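Chitinase (Paenibacillus sp. FPU-7, PDB 5GZT) probably catalyses the random endo-hydrolysis of beta-1,4 linkages between N-acetylglucosamine units in chitin and chitodextrins. Local coordinates at residues D344-L348 against F395-L401; L433-R437 against I472-D477. All blocks are in the same frame, centred on the assembly; numbering follows the deposited sequence.

In the fold
Both contacts lie in the first of the two glycoside hydrolase family 18 barrels, outside the ring of parallel strands. Contacts 1 and 2 have centres 22 Å apart and nearest atoms about 8 Å apart. They are linked through helix 382-398, which supplies part of contact 1 and meets Leu435 and Leu436 of contact 2 at Ala389. Tyr451 is a second link, touched by Met396 and accepting a bond from Arg437. Segments 395-401 and 472-477 lead into strands 403-407 and 478-481 at their starts, whereas the family's active site lies at the opposite, C-terminal ends. A formic acid molecule, probably from the crystallisation liquor, lies about 5 Å from the Arg437 side chain in contact 2.

Contact 1 (D344-L348 against F395-L401); sequences DESNL and FMNKYNL
Leu348 lays its CD2 methyl on the ring of Tyr399, 3.9 Å from the centroid and only 3° off the ring normal, which identifies a CH-pi contact over the face. CG of Leu348 is also close, 3.8 Å from Tyr399 CG, so the branch point as well as the methyl bears on the ring. The opposite face is covered by Lys398, whose CG sits 3.8 Å above the ring plane, leaving the phenol layered between two aliphatic chains. Tyr399 in turn puts CE2 3.5 Å above the plane of the Phe395 ring, over its centre. Leu348 CD2 reaches Phe395 CZ obliquely, and CD1 makes a looser contact with Leu401 CD2. Thr318 touches both aromatic side chains, while Leu401 rests on Val363 and Val365 of strand 362-368. The contact thus joins two helices that lie outside the strands of the family 18 TIM barrel, 344-352 and 382-398, at the point where the second ends. That end is a Schellman motif: Leu401 N reaches back to Met396 O at 2.8 Å, a second bond runs from Asn400 N to Asn397 O, and Asn400 takes the positive phi of the C-prime residue. The chain then continues into barrel strand 403-407. Near the turn a water donates to Tyr399 O at 2.8 Å and, weakly, to Leu348 O. With CG anti to the carbonyl carbon (chi1 -56°), the Tyr399 ring reaches toward helix 344-352 and carries its hydroxyl to the exposed Glu345. There Glu345 OE2 approaches Tyr399 OH to 3.2 Å at the ring edge, the carboxylate plane turned 75° from the ring. Lys398, extended until it bends at its last torsion, brings NZ to 3.6 Å from the same Glu345 OE2, a long salt bridge.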
loop_
_atom_site.group_PDB
_atom_site.type_symbol
_atom_site.label_atom_id
_atom_site.label_comp_id
_atom_site.label_asym_id
_atom_site.label_seq_id
_atom_site.Cartn_x
_atom_site.Cartn_y
_atom_site.Cartn_z
ATOM N N ASP B 344 13.592 1.459 18.441
ATOM C CA ASP B 344 12.967 2.252 17.420
ATOM C C ASP B 344 13.944 2.737 16.357
ATOM O O ASP B 344 13.643 2.675 15.108
ATOM C CB ASP B 344 12.144 3.382 18.026
ATOM C CG ASP B 344 10.862 2.894 18.645
ATOM O OD1 ASP B 344 9.878 2.536 17.878
ATOM O OD2 ASP B 344 10.851 2.823 19.908
ATOM N N GLU B 345 15.138 3.128 16.808
ATOM C CA GLU B 345 16.102 3.705 15.891
ATOM C C GLU B 345 16.678 2.624 15.039
ATOM O O GLU B 345 16.818 2.796 13.821
ATOM C CB GLU B 345 17.192 4.505 16.640
ATOM C CG GLU B 345 16.599 5.666 17.446
ATOM C CD GLU B 345 17.558 6.837 17.721
ATOM O OE1 GLU B 345 18.796 6.612 17.820
ATOM O OE2 GLU B 345 17.046 7.985 17.879
ATOM N N SER B 346 17.026 1.506 15.640
ATOM C CA SER B 346 17.402 0.346 14.838
ATOM C C SER B 346 16.276 -0.047 13.795
ATOM O O SER B 346 16.535 -0.349 12.615
ATOM C CB SER B 346 17.619 -0.839 15.782
ATOM O OG SER B 346 18.133 -1.921 15.051
ATOM N N ASN B 347 15.037 -0.066 14.275
ATOM C CA ASN B 347 13.889 -0.499 13.438
ATOM C C ASN B 347 13.797 0.370 12.202
ATOM O O ASN B 347 13.914 -0.133 11.017
ATOM C CB ASN B 347 12.633 -0.395 14.257
ATOM C CG ASN B 347 12.376 -1.622 15.103
ATOM O OD1 ASN B 347 13.023 -2.614 14.994
ATOM N ND2 ASN B 347 11.386 -1.549 15.918
ATOM N N LEU B 348 13.677 1.685 12.487
ATOM C CA LEU B 348 13.550 2.709 11.464
ATOM C C LEU B 348 14.687 2.647 10.466
ATOM O O LEU B 348 14.440 2.783 9.275
ATOM C CB LEU B 348 13.444 4.068 12.067
ATOM C CG LEU B 348 12.175 4.883 12.303
ATOM C CD1 LEU B 348 10.962 4.441 11.502
ATOM C CD2 LEU B 348 11.832 5.104 13.763
ATOM N N PHE B 395 10.587 14.499 13.389
ATOM C CA PHE B 395 10.591 13.020 13.355
ATOM C C PHE B 395 10.804 12.543 11.951
ATOM O O PHE B 395 11.793 11.761 11.677
ATOM C CB PHE B 395 9.300 12.470 13.937
ATOM C CG PHE B 395 9.400 11.025 14.344
ATOM C CD1 PHE B 395 9.412 10.014 13.377
ATOM C CD2 PHE B 395 9.502 10.676 15.688
ATOM C CE1 PHE B 395 9.524 8.678 13.753
ATOM C CE2 PHE B 395 9.565 9.343 16.053
ATOM C CZ PHE B 395 9.619 8.356 15.084
ATOM N N MET B 396 9.952 13.079 11.044
ATOM C CA MET B 396 9.983 12.734 9.616
ATOM C C MET B 396 11.363 12.924 9.037
ATOM O O MET B 396 11.942 12.014 8.374
ATOM C CB MET B 396 8.935 13.547 8.836
ATOM C CG MET B 396 8.718 13.113 7.392
ATOM S SD MET B 396 7.710 14.232 6.394
ATOM C CE MET B 396 9.074 15.230 5.804
ATOM N N ASN B 397 11.904 14.124 9.293
ATOM C CA ASN B 397 13.269 14.477 8.838
ATOM C C ASN B 397 14.351 13.713 9.512
ATOM O O ASN B 397 15.319 13.284 8.822
ATOM C CB ASN B 397 13.530 15.977 9.018
ATOM C CG ASN B 397 12.631 16.778 8.146
ATOM O OD1 ASN B 397 11.970 17.745 8.577
ATOM N ND2 ASN B 397 12.537 16.339 6.908
ATOM N N LYS B 398 14.222 13.519 10.839
ATOM C CA LYS B 398 15.263 12.761 11.581
ATOM C C LYS B 398 15.473 11.392 10.987
ATOM O O LYS B 398 16.608 10.994 10.741
ATOM C CB LYS B 398 14.922 12.649 13.053
ATOM C CG LYS B 398 15.818 11.713 13.902
ATOM C CD LYS B 398 15.629 12.033 15.389
ATOM C CE LYS B 398 16.332 11.083 16.347
ATOM N NZ LYS B 398 17.809 11.111 16.238
ATOM N N TYR B 399 14.383 10.676 10.672
ATOM C CA TYR B 399 14.530 9.307 10.109
ATOM C C TYR B 399 14.447 9.188 8.598
ATOM O O TYR B 399 14.479 8.065 8.068
ATOM C CB TYR B 399 13.547 8.375 10.808
ATOM C CG TYR B 399 13.736 8.390 12.323
ATOM C CD1 TYR B 399 14.831 7.772 12.900
ATOM C CD2 TYR B 399 12.837 9.019 13.141
ATOM C CE1 TYR B 399 15.000 7.755 14.270
ATOM C CE2 TYR B 399 12.996 9.046 14.501
ATOM C CZ TYR B 399 14.076 8.386 15.062
ATOM O OH TYR B 399 14.255 8.414 16.415
ATOM N N ASN B 400 14.456 10.325 7.900
ATOM C CA ASN B 400 14.454 10.368 6.424
ATOM C C ASN B 400 13.189 9.734 5.808
ATOM O O ASN B 400 13.250 9.002 4.829
ATOM C CB ASN B 400 15.701 9.694 5.841
ATOM C CG ASN B 400 17.000 10.371 6.309
ATOM O OD1 ASN B 400 17.153 11.615 6.276
ATOM N ND2 ASN B 400 17.946 9.550 6.728
ATOM N N LEU B 401 12.063 10.051 6.395
ATOM C CA LEU B 401 10.785 9.475 5.968
ATOM C C LEU B 401 10.145 10.322 4.874
ATOM O O LEU B 401 10.519 11.497 4.644
ATOM C CB LEU B 401 9.841 9.386 7.174
ATOM C CG LEU B 401 10.432 8.639 8.377
ATOM C CD1 LEU B 401 9.466 8.643 9.520
ATOM C CD2 LEU B 401 10.901 7.223 8.016
HETATM O O HOH W 1 15.346 5.551 9.024
#

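Contact 2 (L433-R437 against I472-D477); sequences LKLLR and ITPYLD
Ile472 packs its CG2 methyl 3.7 Å from Leu433 CD1, at the end of helix 469-472. CB of Ile472 lies equally close to that leucine methyl, so the branch point shares the contact. Further along, Tyr475 makes the most extensive contact. Its ring lies flat against helix 425-447: Lys434 CA is 3.8 Å from the centroid and 2° off the normal, so backbone CH as well as side chain covers this face. The Lys434 chain then runs out over the phenol, CD coming within 3.4 Å of Tyr475 OH, while its ammonium turns to Glu438. Tyr475 O points toward Arg437 and accepts a 2.7 Å bond from a water. Leu476 sends CD2 to within 3.9 Å of Leu433 CD2, so Leu433 meets Ile472 with CD1 and Leu476 mainly with CD2. The segment ends at buried Asp477, where the same water donates to Asp477 OD1 at 2.6 Å and accepts from Arg437 NH2 at 3.1 Å. Arg437 gets there by bending twice, nearly eclipsed at chi2 (-7°) and again at chi3, which together bring the guanidinium to the loop. Its NH2 also forms a salt bridge with Asp477 OD1 at 3.5 Å, the oxygen near the guanidinium plane and the carboxylate tilted 62° from it. Tyr451 O and Asp441 hold the guanidinium from elsewhere; Asp477 OD2 is bonded to Thr252 and Tyr450, and OD1 to Leu453 N. This number of donors would tend to keep the carboxylate ionised. The arrangement is that of a helix-to-strand turn in a family 18 (beta/alpha)8 barrel, where the chain entering strand 478-481 is secured to the outer helix 425-447 that precedes the neighbouring strand 452-457.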
loop_
_atom_site.group_PDB
_atom_site.type_symbol
_atom_site.label_atom_id
_atom_site.label_comp_id
_atom_site.label_asym_id
_atom_site.label_seq_id
_atom_site.Cartn_x
_atom_site.Cartn_y
_atom_site.Cartn_z
ATOM N N LEU B 433 -4.392 19.503 10.735
ATOM C CA LEU B 433 -4.075 18.952 9.404
ATOM C C LEU B 433 -3.656 20.046 8.438
ATOM O O LEU B 433 -2.702 19.898 7.648
ATOM C CB LEU B 433 -5.280 18.150 8.871
ATOM C CG LEU B 433 -5.509 16.801 9.586
ATOM C CD1 LEU B 433 -6.839 16.223 9.159
ATOM C CD2 LEU B 433 -4.390 15.817 9.328
ATOM N N LYS B 434 -4.416 21.124 8.460
ATOM C CA LYS B 434 -4.044 22.333 7.670
ATOM C C LYS B 434 -2.593 22.756 7.904
ATOM O O LYS B 434 -1.745 22.883 6.966
ATOM C CB LYS B 434 -4.999 23.440 8.087
ATOM C CG LYS B 434 -4.829 24.755 7.346
ATOM C CD LYS B 434 -5.974 25.681 7.751
ATOM C CE LYS B 434 -5.981 26.974 6.946
ATOM N NZ LYS B 434 -4.706 27.703 7.131
ATOM N N LEU B 435 -2.278 22.928 9.188
ATOM C CA LEU B 435 -0.945 23.326 9.557
ATOM C C LEU B 435 0.112 22.416 8.989
ATOM O O LEU B 435 1.085 22.872 8.382
ATOM C CB LEU B 435 -0.819 23.432 11.066
ATOM C CG LEU B 435 0.522 23.955 11.610
ATOM C CD1 LEU B 435 0.969 25.287 10.978
ATOM C CD2 LEU B 435 0.371 24.077 13.117
ATOM N N LEU B 436 -0.086 21.109 9.131
ATOM C CA LEU B 436 0.954 20.143 8.744
ATOM C C LEU B 436 1.171 20.182 7.262
ATOM O O LEU B 436 2.314 20.010 6.722
ATOM C CB LEU B 436 0.508 18.701 9.159
ATOM C CG LEU B 436 0.601 18.367 10.645
ATOM C CD1 LEU B 436 -0.352 17.231 10.980
ATOM C CD2 LEU B 436 2.032 18.027 10.973
ATOM N N ARG B 437 0.043 20.267 6.577
ATOM C CA ARG B 437 0.117 20.392 5.110
ATOM C C ARG B 437 0.947 21.692 4.758
ATOM O O ARG B 437 1.897 21.661 3.943
ATOM C CB ARG B 437 -1.295 20.479 4.532
ATOM C CG ARG B 437 -1.477 20.121 3.064
ATOM C CD ARG B 437 -0.220 19.877 2.278
ATOM N NE ARG B 437 0.037 18.502 2.005
ATOM C CZ ARG B 437 1.222 17.952 1.732
ATOM N NH1 ARG B 437 2.368 18.607 1.772
ATOM N NH2 ARG B 437 1.253 16.650 1.480
ATOM N N ILE B 472 -11.321 18.460 5.767
ATOM C CA ILE B 472 -9.931 17.937 5.884
ATOM C C ILE B 472 -9.427 17.325 4.620
ATOM O O ILE B 472 -8.226 17.247 4.389
ATOM C CB ILE B 472 -9.789 16.908 7.030
ATOM C CG1 ILE B 472 -10.574 15.609 6.778
ATOM C CG2 ILE B 472 -10.206 17.525 8.345
ATOM C CD1 ILE B 472 -10.853 14.789 8.036
ATOM N N THR B 473 -10.323 16.885 3.758
ATOM C CA THR B 473 -9.887 16.098 2.593
ATOM C C THR B 473 -8.940 16.818 1.690
ATOM O O THR B 473 -8.001 16.196 1.156
ATOM C CB THR B 473 -11.118 15.520 1.813
ATOM O OG1 THR B 473 -11.775 14.543 2.630
ATOM C CG2 THR B 473 -10.717 14.817 0.612
ATOM N N PRO B 474 -9.136 18.157 1.481
ATOM C CA PRO B 474 -8.121 18.839 0.668
ATOM C C PRO B 474 -6.714 18.835 1.227
ATOM O O PRO B 474 -5.747 18.876 0.474
ATOM C CB PRO B 474 -8.663 20.269 0.561
ATOM C CG PRO B 474 -10.122 20.100 0.607
ATOM C CD PRO B 474 -10.350 18.968 1.612
ATOM N N TYR B 475 -6.553 18.705 2.528
ATOM C CA TYR B 475 -5.194 18.572 3.052
ATOM C C TYR B 475 -4.525 17.186 2.934
ATOM O O TYR B 475 -3.299 17.088 3.121
ATOM C CB TYR B 475 -5.213 18.995 4.496
ATOM C CG TYR B 475 -5.864 20.319 4.711
ATOM C CD1 TYR B 475 -5.475 21.453 3.981
ATOM C CD2 TYR B 475 -6.895 20.461 5.668
ATOM C CE1 TYR B 475 -6.116 22.685 4.201
ATOM C CE2 TYR B 475 -7.536 21.675 5.890
ATOM C CZ TYR B 475 -7.147 22.784 5.166
ATOM O OH TYR B 475 -7.808 23.970 5.451
ATOM N N LEU B 476 -5.305 16.133 2.590
ATOM C CA LEU B 476 -4.852 14.716 2.699
ATOM C C LEU B 476 -4.572 14.067 1.358
ATOM O O LEU B 476 -5.362 14.181 0.488
ATOM C CB LEU B 476 -5.934 13.922 3.458
ATOM C CG LEU B 476 -6.287 14.499 4.824
ATOM C CD1 LEU B 476 -7.466 13.812 5.465
ATOM C CD2 LEU B 476 -5.108 14.488 5.776
ATOM N N ASP B 477 -3.452 13.400 1.155
ATOM C CA ASP B 477 -3.329 12.536 -0.028
ATOM C C ASP B 477 -4.359 11.373 -0.099
ATOM O O ASP B 477 -4.799 10.943 -1.213
ATOM C CB ASP B 477 -1.921 11.952 -0.125
ATOM C CG ASP B 477 -0.847 13.029 -0.362
ATOM O OD1 ASP B 477 -0.549 13.724 0.637
ATOM O OD2 ASP B 477 -0.304 13.101 -1.511
HETATM O O HOH W 2 -1.704 15.941 1.235
#